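Local structure of cpftsy (Physcomitrella patens, 4AK9) at residues E44-L49 against T72-I77; V145-A150 against V202-T207; T265-T270 against D286-P291. The protein probably acts as the GTP-hydrolysing receptor of the chloroplast signal recognition particle, helping deliver proteins to the thylakoid membrane. All coordinates share one frame; numbering follows the deposited sequence.

Contact 1 belongs to the helical-bundle region of this SRP-type GTPase, while contacts 2 and 3 both reach the central sheet of its GTPase domain. The centres of contacts 1 and 2 are about 49 Å apart, on opposite sides of the chain's centre. Contact 3 lies between these extremes, its centre about 29 Å from that of contact 1 and about 21 Å from that of contact 2. Its helix 280-288 meets the bundle directly: Asp-286 forms a salt bridge with Lys-68 of helix 63-78, the helix that carries 72-77 of contact 1. Contact 2 borders the probable nucleotide site: Asp-206 touches residues of the likely P-loop.

Contact 1 of 3, residues E44-L49 against T72-I77; sequences ESESIL and TIRKDI
Leu-49 and Arg-74 have the nearest CA atoms, 7.7 Å apart, where helices 45-58 and 63-78 run almost antiparallel, their local axes at 161° and 11.2 Å from one another. This wide spacing is bridged by long side chains. Arg-74 stretches out from CG to NE and runs alongside Leu-49, the two side chains pointing opposite ways. Its CG lies 3.5 Å from Leu-49 CD1, and Leu-49 CB sits over one face of the guanidinium group, toward the rim. Glu-46, its chain bent at chi2 (-68°), brings OE1 to 3.2 Å from Arg-74 NH1 in a salt bridge. The acceptor lies near the guanidinium plane, but the donor arrives from above the carboxylate plane, and the bond is bent, 144° at the hydrogen. Arg-74 NH2 is taken by Glu-53 and Asp-50, and Glu-46 OE2 by Arg-210 of the second subunit. Behind the charges, Leu-49 CD1 and Ile-77 CD1 meet tip to tip at 3.8 Å, and Leu-49 CD2 lies 4.1 Å from Ile-73 CG2. Ile-77 CD1 also touches Ser-45 OG, whose hydrogen bond goes to Trp-40. A leucine in place of Arg-74 would probably leave Glu-46, Asp-50 and Glu-53 without this cationic mate and take the flat group off Leu-49 CB. Such a pair of bundle helices thus combines an apolar seam with a charged margin, where one arginine serves acidic groups on the facing helix and probably tempers their mutual repulsion near the subunit interface.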
ATOM      1  N   GLU A  44     -17.998  12.718 -18.879  1.00 34.43           N
ATOM      2  CA  GLU A  44     -16.729  12.295 -18.312  1.00 38.30           C
ATOM      3  C   GLU A  44     -16.910  11.476 -17.034  1.00 32.96           C
ATOM      4  O   GLU A  44     -15.899  11.199 -16.359  1.00 34.53           O
ATOM      5  CB  GLU A  44     -15.830  13.514 -18.062  1.00 35.00           C
ATOM      6  CG  GLU A  44     -15.249  14.113 -19.358  1.00 41.72           C
ATOM      7  CD  GLU A  44     -14.928  15.597 -19.248  1.00 55.11           C
ATOM      8  OE1 GLU A  44     -15.876  16.414 -19.321  1.00 59.44           O
ATOM      9  OE2 GLU A  44     -13.733  15.952 -19.103  1.00 61.21           O
ATOM     10  N   SER A  45     -18.150  11.061 -16.715  1.00 32.80           N
ATOM     11  CA  SER A  45     -18.401  10.442 -15.402  1.00 32.93           C
ATOM     12  C   SER A  45     -17.448   9.286 -15.168  1.00 35.02           C
ATOM     13  O   SER A  45     -16.731   9.248 -14.159  1.00 34.37           O
ATOM     14  CB  SER A  45     -19.832   9.949 -15.228  1.00 32.48           C
ATOM     15  OG  SER A  45     -20.085   9.757 -13.848  1.00 33.43           O
ATOM     16  N   GLU A  46     -17.403   8.365 -16.124  1.00 32.78           N
ATOM     17  CA  GLU A  46     -16.572   7.177 -15.976  1.00 37.60           C
ATOM     18  C   GLU A  46     -15.088   7.491 -15.791  1.00 35.92           C
ATOM     19  O   GLU A  46     -14.422   6.850 -14.970  1.00 31.82           O
ATOM     20  CB  GLU A  46     -16.811   6.191 -17.117  1.00 39.15           C
ATOM     21  CG  GLU A  46     -18.221   5.599 -17.111  1.00 50.58           C
ATOM     22  CD  GLU A  46     -18.485   4.673 -15.920  1.00 52.70           C
ATOM     23  OE1 GLU A  46     -18.532   5.148 -14.756  1.00 51.33           O
ATOM     24  OE2 GLU A  46     -18.656   3.451 -16.148  1.00 55.47           O
ATOM     25  N   SER A  47     -14.591   8.493 -16.511  1.00 37.19           N
ATOM     26  CA  SER A  47     -13.211   8.966 -16.370  1.00 37.51           C
ATOM     27  C   SER A  47     -12.946   9.574 -14.991  1.00 38.17           C
ATOM     28  O   SER A  47     -11.879   9.331 -14.372  1.00 29.71           O
ATOM     29  CB  SER A  47     -12.887  10.017 -17.445  1.00 40.00           C
ATOM     30  OG  SER A  47     -12.861   9.423 -18.736  1.00 52.33           O
ATOM     31  N   ILE A  48     -13.906  10.363 -14.520  1.00 30.70           N
ATOM     32  CA  ILE A  48     -13.790  11.049 -13.252  1.00 34.87           C
ATOM     33  C   ILE A  48     -13.809  10.016 -12.125  1.00 24.73           C
ATOM     34  O   ILE A  48     -13.058  10.149 -11.157  1.00 28.58           O
ATOM     35  CB  ILE A  48     -14.924  12.081 -13.060  1.00 32.49           C
ATOM     36  CG1 ILE A  48     -14.815  13.167 -14.121  1.00 40.69           C
ATOM     37  CG2 ILE A  48     -14.845  12.721 -11.691  1.00 29.06           C
ATOM     38  CD1 ILE A  48     -13.430  13.699 -14.264  1.00 40.96           C
ATOM     39  N   LEU A  49     -14.612   8.976 -12.270  1.00 21.98           N
ATOM     40  CA  LEU A  49     -14.769   8.001 -11.196  1.00 26.18           C
ATOM     41  C   LEU A  49     -13.536   7.098 -11.145  1.00 27.03           C
ATOM     42  O   LEU A  49     -13.162   6.637 -10.069  1.00 25.04           O
ATOM     43  CB  LEU A  49     -16.045   7.169 -11.326  1.00 28.34           C
ATOM     44  CG  LEU A  49     -17.360   7.947 -11.144  1.00 32.16           C
ATOM     45  CD1 LEU A  49     -18.563   7.030 -11.290  1.00 39.04           C
ATOM     46  CD2 LEU A  49     -17.385   8.619  -9.796  1.00 35.90           C
ATOM     47  N   THR A  72     -20.679   1.167  -6.370  1.00 26.85           N
ATOM     48  CA  THR A  72     -21.992   1.592  -5.868  1.00 28.95           C
ATOM     49  C   THR A  72     -22.384   3.002  -6.373  1.00 29.19           C
ATOM     50  O   THR A  72     -23.551   3.261  -6.727  1.00 34.08           O
ATOM     51  CB  THR A  72     -21.986   1.568  -4.319  1.00 31.01           C
ATOM     52  OG1 THR A  72     -21.622   0.253  -3.872  1.00 38.13           O
ATOM     53  CG2 THR A  72     -23.344   1.917  -3.776  1.00 39.21           C
ATOM     54  N   ILE A  73     -21.414   3.908  -6.408  1.00 26.10           N
ATOM     55  CA  ILE A  73     -21.623   5.254  -6.916  1.00 27.80           C
ATOM     56  C   ILE A  73     -21.941   5.229  -8.408  1.00 29.93           C
ATOM     57  O   ILE A  73     -22.846   5.948  -8.868  1.00 29.75           O
ATOM     58  CB  ILE A  73     -20.388   6.138  -6.669  1.00 26.38           C
ATOM     59  CG1 ILE A  73     -20.164   6.327  -5.160  1.00 25.66           C
ATOM     60  CG2 ILE A  73     -20.483   7.500  -7.391  1.00 23.29           C
ATOM     61  CD1 ILE A  73     -18.844   7.002  -4.846  1.00 25.95           C
ATOM     62  N   ARG A  74     -21.192   4.417  -9.163  1.00 25.63           N
ATOM     63  CA  ARG A  74     -21.432   4.248 -10.600  1.00 28.70           C
ATOM     64  C   ARG A  74     -22.879   3.806 -10.871  1.00 34.14           C
ATOM     65  O   ARG A  74     -23.515   4.347 -11.790  1.00 33.54           O
ATOM     66  CB  ARG A  74     -20.450   3.242 -11.251  1.00 25.81           C
ATOM     67  CG  ARG A  74     -18.956   3.599 -11.111  1.00 28.07           C
ATOM     68  CD  ARG A  74     -18.007   2.548 -11.769  1.00 33.80           C
ATOM     69  NE  ARG A  74     -16.626   2.727 -11.307  1.00 29.31           N
ATOM     70  CZ  ARG A  74     -15.703   3.490 -11.906  1.00 34.51           C
ATOM     71  NH1 ARG A  74     -16.000   4.133 -13.032  1.00 30.52           N
ATOM     72  NH2 ARG A  74     -14.474   3.601 -11.381  1.00 32.33           N
ATOM     73  N   LYS A  75     -23.380   2.822 -10.109  1.00 34.00           N
ATOM     74  CA  LYS A  75     -24.762   2.321 -10.291  1.00 37.19           C
ATOM     75  C   LYS A  75     -25.784   3.403  -9.961  1.00 38.12           C
ATOM     76  O   LYS A  75     -26.776   3.570 -10.678  1.00 42.38           O
ATOM     77  CB  LYS A  75     -25.081   1.104  -9.413  1.00 40.26           C
ATOM     78  CG  LYS A  75     -23.973   0.083  -9.265  1.00 48.34           C
ATOM     79  CD  LYS A  75     -23.901  -0.893 -10.417  1.00 48.08           C
ATOM     80  CE  LYS A  75     -22.909  -1.998 -10.072  1.00 54.62           C
ATOM     81  NZ  LYS A  75     -22.936  -3.125 -11.058  1.00 64.43           N
ATOM     82  N   ASP A  76     -25.561   4.111  -8.855  1.00 33.69           N
ATOM     83  CA  ASP A  76     -26.477   5.176  -8.434  1.00 38.41           C
ATOM     84  C   ASP A  76     -26.521   6.314  -9.461  1.00 44.12           C
ATOM     85  O   ASP A  76     -27.573   6.958  -9.665  1.00 39.02           O
ATOM     86  CB  ASP A  76     -26.099   5.712  -7.041  1.00 39.12           C
ATOM     87  CG  ASP A  76     -26.353   4.692  -5.922  1.00 41.92           C
ATOM     88  OD1 ASP A  76     -26.933   3.618  -6.195  1.00 49.50           O
ATOM     89  OD2 ASP A  76     -25.981   4.967  -4.760  1.00 45.36           O
ATOM     90  N   ILE A  77     -25.387   6.567 -10.119  1.00 33.04           N
ATOM     91  CA  ILE A  77     -25.369   7.566 -11.186  1.00 37.01           C
ATOM     92  C   ILE A  77     -26.155   7.080 -12.404  1.00 40.55           C
ATOM     93  O   ILE A  77     -26.979   7.822 -12.965  1.00 42.75           O
ATOM     94  CB  ILE A  77     -23.931   7.939 -11.618  1.00 30.81           C
ATOM     95  CG1 ILE A  77     -23.264   8.783 -10.531  1.00 29.51           C
ATOM     96  CG2 ILE A  77     -23.944   8.728 -12.931  1.00 30.63           C
ATOM     97  CD1 ILE A  77     -21.755   9.016 -10.748  1.00 26.72           C
TER

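Contact 2 of 3, residues V145-A150 against V202-T207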
ATOM      1  N   VAL A 145     -11.125   1.672  37.195  1.00 42.91           N
ATOM      2  CA  VAL A 145     -10.969   0.231  37.004  1.00 45.46           C
ATOM      3  C   VAL A 145      -9.608  -0.248  37.549  1.00 42.35           C
ATOM      4  O   VAL A 145      -8.574   0.393  37.335  1.00 43.02           O
ATOM      5  CB  VAL A 145     -11.115  -0.122  35.496  1.00 36.89           C
ATOM      6  CG1 VAL A 145     -10.892  -1.613  35.238  1.00 34.92           C
ATOM      7  CG2 VAL A 145     -12.484   0.331  34.984  1.00 41.43           C
ATOM      8  N   LYS A 146      -9.625  -1.367  38.264  1.00 34.74           N
ATOM      9  CA  LYS A 146      -8.410  -1.943  38.839  1.00 35.08           C
ATOM     10  C   LYS A 146      -7.716  -2.924  37.862  1.00 35.43           C
ATOM     11  O   LYS A 146      -8.254  -4.002  37.549  1.00 30.63           O
ATOM     12  CB  LYS A 146      -8.770  -2.652  40.142  1.00 39.99           C
ATOM     13  CG  LYS A 146      -7.621  -3.322  40.861  1.00 43.54           C
ATOM     14  CD  LYS A 146      -8.123  -3.884  42.192  1.00 51.76           C
ATOM     15  CE  LYS A 146      -7.017  -4.611  42.955  1.00 54.07           C
ATOM     16  NZ  LYS A 146      -7.618  -5.500  44.002  1.00 55.20           N
ATOM     17  N   VAL A 147      -6.509  -2.564  37.421  1.00 32.43           N
ATOM     18  CA  VAL A 147      -5.839  -3.252  36.316  1.00 29.79           C
ATOM     19  C   VAL A 147      -4.627  -4.049  36.767  1.00 27.55           C
ATOM     20  O   VAL A 147      -3.821  -3.560  37.571  1.00 28.08           O
ATOM     21  CB  VAL A 147      -5.317  -2.233  35.254  1.00 30.44           C
ATOM     22  CG1 VAL A 147      -4.540  -2.941  34.155  1.00 28.78           C
ATOM     23  CG2 VAL A 147      -6.468  -1.428  34.685  1.00 33.10           C
ATOM     24  N   LEU A 148      -4.497  -5.268  36.244  1.00 23.32           N
ATOM     25  CA  LEU A 148      -3.292  -6.068  36.429  1.00 19.43           C
ATOM     26  C   LEU A 148      -2.649  -6.362  35.078  1.00 28.34           C
ATOM     27  O   LEU A 148      -3.315  -6.849  34.170  1.00 27.48           O
ATOM     28  CB  LEU A 148      -3.619  -7.393  37.128  1.00 26.91           C
ATOM     29  CG  LEU A 148      -2.470  -8.400  37.238  1.00 26.08           C
ATOM     30  CD1 LEU A 148      -1.416  -7.879  38.214  1.00 35.28           C
ATOM     31  CD2 LEU A 148      -2.959  -9.807  37.692  1.00 32.42           C
ATOM     32  N   MET A 149      -1.353  -6.088  34.951  1.00 28.06           N
ATOM     33  CA  MET A 149      -0.653  -6.385  33.705  1.00 27.57           C
ATOM     34  C   MET A 149       0.080  -7.702  33.801  1.00 30.99           C
ATOM     35  O   MET A 149       0.582  -8.071  34.867  1.00 33.13           O
ATOM     36  CB  MET A 149       0.329  -5.259  33.344  1.00 23.96           C
ATOM     37  CG  MET A 149      -0.330  -3.934  33.064  1.00 29.32           C
ATOM     38  SD  MET A 149       0.942  -2.697  32.699  1.00 33.13           S
ATOM     39  CE  MET A 149      -0.025  -1.261  32.397  1.00 29.35           C
ATOM     40  N   ALA A 150       0.148  -8.425  32.682  1.00 22.37           N
ATOM     41  CA  ALA A 150       0.858  -9.698  32.638  1.00 24.41           C
ATOM     42  C   ALA A 150       1.900  -9.686  31.540  1.00 33.68           C
ATOM     43  O   ALA A 150       1.568  -9.504  30.338  1.00 26.72           O
ATOM     44  CB  ALA A 150      -0.127 -10.851  32.420  1.00 26.37           C
ATOM     45  N   VAL A 202      -9.647  -6.144  35.537  1.00 25.83           N
ATOM     46  CA  VAL A 202      -9.205  -6.381  34.152  1.00 28.78           C
ATOM     47  C   VAL A 202      -7.767  -6.847  34.200  1.00 25.85           C
ATOM     48  O   VAL A 202      -6.979  -6.316  34.989  1.00 29.07           O
ATOM     49  CB  VAL A 202      -9.230  -5.084  33.314  1.00 29.98           C
ATOM     50  CG1 VAL A 202      -8.641  -5.340  31.947  1.00 37.32           C
ATOM     51  CG2 VAL A 202     -10.657  -4.555  33.146  1.00 36.51           C
ATOM     52  N   VAL A 203      -7.437  -7.857  33.397  1.00 21.77           N
ATOM     53  CA  VAL A 203      -6.062  -8.287  33.237  1.00 20.57           C
ATOM     54  C   VAL A 203      -5.664  -7.992  31.789  1.00 29.22           C
ATOM     55  O   VAL A 203      -6.365  -8.395  30.860  1.00 26.46           O
ATOM     56  CB  VAL A 203      -5.900  -9.788  33.439  1.00 26.59           C
ATOM     57  CG1 VAL A 203      -4.448 -10.209  33.230  1.00 21.54           C
ATOM     58  CG2 VAL A 203      -6.402 -10.202  34.826  1.00 25.32           C
ATOM     59  N   LEU A 204      -4.553  -7.286  31.613  1.00 23.12           N
ATOM     60  CA  LEU A 204      -4.040  -6.931  30.281  1.00 23.45           C
ATOM     61  C   LEU A 204      -2.803  -7.768  30.001  1.00 20.75           C
ATOM     62  O   LEU A 204      -1.762  -7.581  30.623  1.00 24.99           O
ATOM     63  CB  LEU A 204      -3.692  -5.433  30.224  1.00 23.35           C
ATOM     64  CG  LEU A 204      -4.674  -4.380  29.700  1.00 31.61           C
ATOM     65  CD1 LEU A 204      -6.093  -4.857  29.729  1.00 33.58           C
ATOM     66  CD2 LEU A 204      -4.542  -2.990  30.376  1.00 29.04           C
ATOM     67  N   CYS A 205      -2.898  -8.703  29.061  1.00 21.21           N
ATOM     68  CA  CYS A 205      -1.799  -9.671  28.792  1.00 19.01           C
ATOM     69  C   CYS A 205      -0.960  -9.322  27.579  1.00 29.61           C
ATOM     70  O   CYS A 205      -1.495  -9.142  26.484  1.00 26.77           O
ATOM     71  CB  CYS A 205      -2.377 -11.079  28.539  1.00 23.92           C
ATOM     72  SG  CYS A 205      -3.396 -11.726  29.883  1.00 29.58           S
ATOM     73  N   ASP A 206       0.350  -9.259  27.748  1.00 24.94           N
ATOM     74  CA  ASP A 206       1.244  -9.165  26.597  1.00 27.75           C
ATOM     75  C   ASP A 206       1.570 -10.574  26.143  1.00 31.16           C
ATOM     76  O   ASP A 206       1.492 -11.515  26.928  1.00 31.29           O
ATOM     77  CB  ASP A 206       2.520  -8.427  26.968  1.00 29.94           C
ATOM     78  CG  ASP A 206       3.288  -7.920  25.744  1.00 38.52           C
ATOM     79  OD1 ASP A 206       2.761  -8.035  24.600  1.00 30.53           O
ATOM     80  OD2 ASP A 206       4.406  -7.388  25.934  1.00 40.23           O
ATOM     81  N   THR A 207       1.904 -10.734  24.865  1.00 23.80           N
ATOM     82  CA  THR A 207       2.242 -12.054  24.319  1.00 22.97           C
ATOM     83  C   THR A 207       3.425 -11.916  23.375  1.00 30.87           C
ATOM     84  O   THR A 207       3.718 -10.810  22.884  1.00 28.68           O
ATOM     85  CB  THR A 207       1.071 -12.667  23.500  1.00 29.19           C
ATOM     86  OG1 THR A 207       0.700 -11.759  22.436  1.00 23.50           O
ATOM     87  CG2 THR A 207      -0.143 -12.921  24.380  1.00 26.19           C
TER
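Val-147 to Ala-150 pair in register with Val-202 to Cys-205 as neighbouring parallel strands of the P-loop NTPase sheet, in which strand 147-150 lies between 173-175 and 202-205. Five backbone hydrogen bonds zigzag between the segments. Val-202 N gives the first to Lys-146 O, the longest at 3.3 Å. Leu-148 is used at both ends: its N donates to Val-202 O at 3.0 Å, and its O accepts from Leu-204 N at 2.9 Å. Ala-150 repeats the pattern, its N donating to Leu-204 O, with the donor tilted 29° from the carbonyl plane. The intervening residues turn their backbone groups outward: Val-147 and Met-149 bond to strand 173-175, and Val-203 to Ala-117 at the start of strand 117-123. Several acceptors also receive a CA-H contact, the shortest being Val-203 CA to Leu-148 O at 3.2 Å.

On the face that carries Val-147, Met-149, Val-202 and Leu-204, Val-147 CG1 meets Leu-204 CD2 at 3.8 Å. With CG1 set anti to its backbone nitrogen (chi1 177°), Val-145 places that methyl 3.6 Å from Val-202 CG2. Helix 126-142 packs on this side; helix 184-197 lies against Ala-150, Val-203 and Cys-205 on the other. Lys-146 N donates to Asp-201 OD2, while its NZ goes to Glu-198 O and lies in cation-pi contact with Phe-200.

Beyond the pairing, Thr-207 O accepts from Lys-129 of the probable P-loop, and its OG1 bonds Ile-121 O, consistent with Asp-206 and Thr-207 belonging to the conserved loop that follows this strand in SRP-type GTPases. The last cross-strand bond, Asp-206 N to Ala-150 O, is 2.9 Å long and nearly straight at 173°.

Contact 3 of 3, residues T265-T270 against D286-P291; sequences TGFILT and DELSIP
Thr-265 opens the contact by setting its O 3.7 Å from Pro-291 CG, while its OG1 turns elsewhere, to Glu-238 and Val-239 N. At Gly-266 the CA atoms are nearest, opposite Pro-291: Gly-266 CA makes a CA-H contact with Pro-291 O at 3.3 Å, and N lies beside the Ile-290 CG2 methyl. Phe-267 then carries most of the contact. Its N donates to Pro-291 O at 2.9 Å, lying in the carbonyl plane, which starts the parallel pairing of strand 266-270 with 292-296. With CG beside the backbone N (chi1 -54°), its ring reaches toward the connection. Ile-290 CG2 makes a CH-pi contact over one face, 4.0 Å from the ring centroid, and Leu-288 CD1 packs obliquely 3.6 Å from Phe-267 CZ. Phe-267 CE2 also lies 3.2 Å from Ile-290 O, a buried carbonyl with no hydrogen-bond partner in the model. Helix 280-288 thus ends, turns through Ser-289 with positive phi, and enters the next strand of a beta-alpha-beta crossover beside this ring. The side-chain packing is apolar, with one conventional hydrogen bond, and the CE2 hydrogen of Phe-267 can probably offer Ile-290 O at most slight electrostatic compensation.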
ATOM      1  N   THR A 265     -10.503 -10.620  18.106  1.00 17.22           N
ATOM      2  CA  THR A 265     -11.819 -10.026  18.306  1.00 19.93           C
ATOM      3  C   THR A 265     -11.840  -8.548  17.916  1.00 17.12           C
ATOM      4  O   THR A 265     -12.920  -7.948  17.782  1.00 19.73           O
ATOM      5  CB  THR A 265     -12.271 -10.177  19.773  1.00 21.86           C
ATOM      6  OG1 THR A 265     -11.350  -9.485  20.629  1.00 21.25           O
ATOM      7  CG2 THR A 265     -12.263 -11.667  20.154  1.00 24.97           C
ATOM      8  N   GLY A 266     -10.674  -7.950  17.741  1.00 19.61           N
ATOM      9  CA  GLY A 266     -10.620  -6.531  17.375  1.00 16.32           C
ATOM     10  C   GLY A 266      -9.219  -6.114  16.995  1.00 16.13           C
ATOM     11  O   GLY A 266      -8.249  -6.710  17.446  1.00 17.06           O
ATOM     12  N   PHE A 267      -9.114  -5.086  16.140  1.00 19.38           N
ATOM     13  CA  PHE A 267      -7.799  -4.533  15.804  1.00 15.14           C
ATOM     14  C   PHE A 267      -7.540  -3.216  16.541  1.00 14.03           C
ATOM     15  O   PHE A 267      -8.465  -2.450  16.828  1.00 17.73           O
ATOM     16  CB  PHE A 267      -7.719  -4.235  14.304  1.00 17.58           C
ATOM     17  CG  PHE A 267      -8.061  -5.399  13.429  1.00 17.16           C
ATOM     18  CD1 PHE A 267      -7.290  -6.539  13.429  1.00 19.21           C
ATOM     19  CD2 PHE A 267      -9.155  -5.321  12.557  1.00 20.66           C
ATOM     20  CE1 PHE A 267      -7.605  -7.614  12.610  1.00 20.57           C
ATOM     21  CE2 PHE A 267      -9.479  -6.406  11.716  1.00 20.13           C
ATOM     22  CZ  PHE A 267      -8.690  -7.542  11.731  1.00 19.68           C
ATOM     23  N   ILE A 268      -6.269  -2.970  16.794  1.00 15.32           N
ATOM     24  CA  ILE A 268      -5.752  -1.668  17.195  1.00 16.17           C
ATOM     25  C   ILE A 268      -4.715  -1.219  16.189  1.00 14.77           C
ATOM     26  O   ILE A 268      -3.670  -1.871  15.988  1.00 15.67           O
ATOM     27  CB  ILE A 268      -5.143  -1.735  18.618  1.00 17.72           C
ATOM     28  CG1 ILE A 268      -6.248  -2.141  19.599  1.00 18.12           C
ATOM     29  CG2 ILE A 268      -4.469  -0.323  19.000  1.00 17.81           C
ATOM     30  CD1 ILE A 268      -5.692  -2.482  21.005  1.00 20.67           C
ATOM     31  N   LEU A 269      -5.018  -0.114  15.506  1.00 18.42           N
ATOM     32  CA  LEU A 269      -4.134   0.391  14.447  1.00 18.41           C
ATOM     33  C   LEU A 269      -3.386   1.599  14.981  1.00 16.77           C
ATOM     34  O   LEU A 269      -4.015   2.605  15.310  1.00 20.23           O
ATOM     35  CB  LEU A 269      -4.947   0.794  13.200  1.00 20.66           C
ATOM     36  CG  LEU A 269      -5.130  -0.384  12.207  1.00 26.89           C
ATOM     37  CD1 LEU A 269      -5.890  -1.576  12.820  1.00 21.01           C
ATOM     38  CD2 LEU A 269      -5.837   0.073  10.941  1.00 22.96           C
ATOM     39  N   THR A 270      -2.082   1.460  15.118  1.00 16.75           N
ATOM     40  CA  THR A 270      -1.252   2.501  15.736  1.00 20.82           C
ATOM     41  C   THR A 270      -0.567   3.400  14.693  1.00 21.33           C
ATOM     42  O   THR A 270      -0.525   3.067  13.493  1.00 18.44           O
ATOM     43  CB  THR A 270      -0.127   1.870  16.582  1.00 22.40           C
ATOM     44  OG1 THR A 270       0.696   1.071  15.730  1.00 26.76           O
ATOM     45  CG2 THR A 270      -0.688   0.997  17.702  1.00 28.93           C
ATOM     46  N   ASP A 286     -13.217  -4.135   6.018  1.00 19.85           N
ATOM     47  CA  ASP A 286     -13.862  -4.721   4.841  1.00 20.64           C
ATOM     48  C   ASP A 286     -13.374  -6.139   4.533  1.00 18.62           C
ATOM     49  O   ASP A 286     -14.182  -7.072   4.343  1.00 21.19           O
ATOM     50  CB  ASP A 286     -13.660  -3.809   3.626  1.00 20.53           C
ATOM     51  CG  ASP A 286     -14.341  -4.352   2.373  1.00 31.17           C
ATOM     52  OD1 ASP A 286     -15.467  -4.906   2.494  1.00 32.78           O
ATOM     53  OD2 ASP A 286     -13.734  -4.264   1.274  1.00 28.74           O
ATOM     54  N   GLU A 287     -12.060  -6.339   4.504  1.00 19.41           N
ATOM     55  CA  GLU A 287     -11.504  -7.622   4.128  1.00 20.58           C
ATOM     56  C   GLU A 287     -11.599  -8.668   5.213  1.00 24.02           C
ATOM     57  O   GLU A 287     -11.789  -9.849   4.891  1.00 22.63           O
ATOM     58  CB  GLU A 287     -10.027  -7.482   3.707  1.00 19.47           C
ATOM     59  CG  GLU A 287      -9.808  -6.728   2.367  1.00 26.13           C
ATOM     60  CD  GLU A 287     -10.206  -7.565   1.153  1.00 44.65           C
ATOM     61  OE1 GLU A 287      -9.956  -8.800   1.165  1.00 43.29           O
ATOM     62  OE2 GLU A 287     -10.786  -7.000   0.191  1.00 43.51           O
ATOM     63  N   LEU A 288     -11.462  -8.276   6.488  1.00 18.84           N
ATOM     64  CA  LEU A 288     -11.365  -9.269   7.578  1.00 18.99           C
ATOM     65  C   LEU A 288     -12.648  -9.451   8.386  1.00 17.88           C
ATOM     66  O   LEU A 288     -12.779 -10.418   9.176  1.00 18.47           O
ATOM     67  CB  LEU A 288     -10.175  -8.990   8.548  1.00 21.83           C
ATOM     68  CG  LEU A 288      -8.727  -8.929   7.984  1.00 28.40           C
ATOM     69  CD1 LEU A 288      -7.773  -9.625   8.940  1.00 35.99           C
ATOM     70  CD2 LEU A 288      -8.575  -9.531   6.595  1.00 31.56           C
ATOM     71  N   SER A 289     -13.612  -8.548   8.193  1.00 20.48           N
ATOM     72  CA  SER A 289     -14.891  -8.625   8.896  1.00 16.45           C
ATOM     73  C   SER A 289     -14.726  -8.665  10.422  1.00 21.75           C
ATOM     74  O   SER A 289     -15.501  -9.338  11.118  1.00 19.77           O
ATOM     75  CB  SER A 289     -15.696  -9.857   8.400  1.00 19.64           C
ATOM     76  OG  SER A 289     -15.815  -9.856   6.963  1.00 23.91           O
ATOM     77  N   ILE A 290     -13.728  -7.934  10.939  1.00 18.40           N
ATOM     78  CA  ILE A 290     -13.436  -7.830  12.375  1.00 19.83           C
ATOM     79  C   ILE A 290     -13.251  -6.340  12.646  1.00 16.14           C
ATOM     80  O   ILE A 290     -12.617  -5.637  11.824  1.00 17.53           O
ATOM     81  CB  ILE A 290     -12.118  -8.557  12.693  1.00 21.65           C
ATOM     82  CG1 ILE A 290     -12.312 -10.079  12.556  1.00 18.70           C
ATOM     83  CG2 ILE A 290     -11.603  -8.218  14.113  1.00 19.73           C
ATOM     84  CD1 ILE A 290     -10.989 -10.792  12.465  1.00 22.77           C
ATOM     85  N   PRO A 291     -13.896  -5.818  13.717  1.00 18.23           N
ATOM     86  CA  PRO A 291     -13.865  -4.361  13.891  1.00 23.03           C
ATOM     87  C   PRO A 291     -12.491  -3.824  14.313  1.00 19.06           C
ATOM     88  O   PRO A 291     -11.670  -4.503  14.957  1.00 18.31           O
ATOM     89  CB  PRO A 291     -14.904  -4.128  15.010  1.00 18.32           C
ATOM     90  CG  PRO A 291     -14.856  -5.411  15.827  1.00 19.81           C
ATOM     91  CD  PRO A 291     -14.713  -6.486  14.753  1.00 21.47           C
TER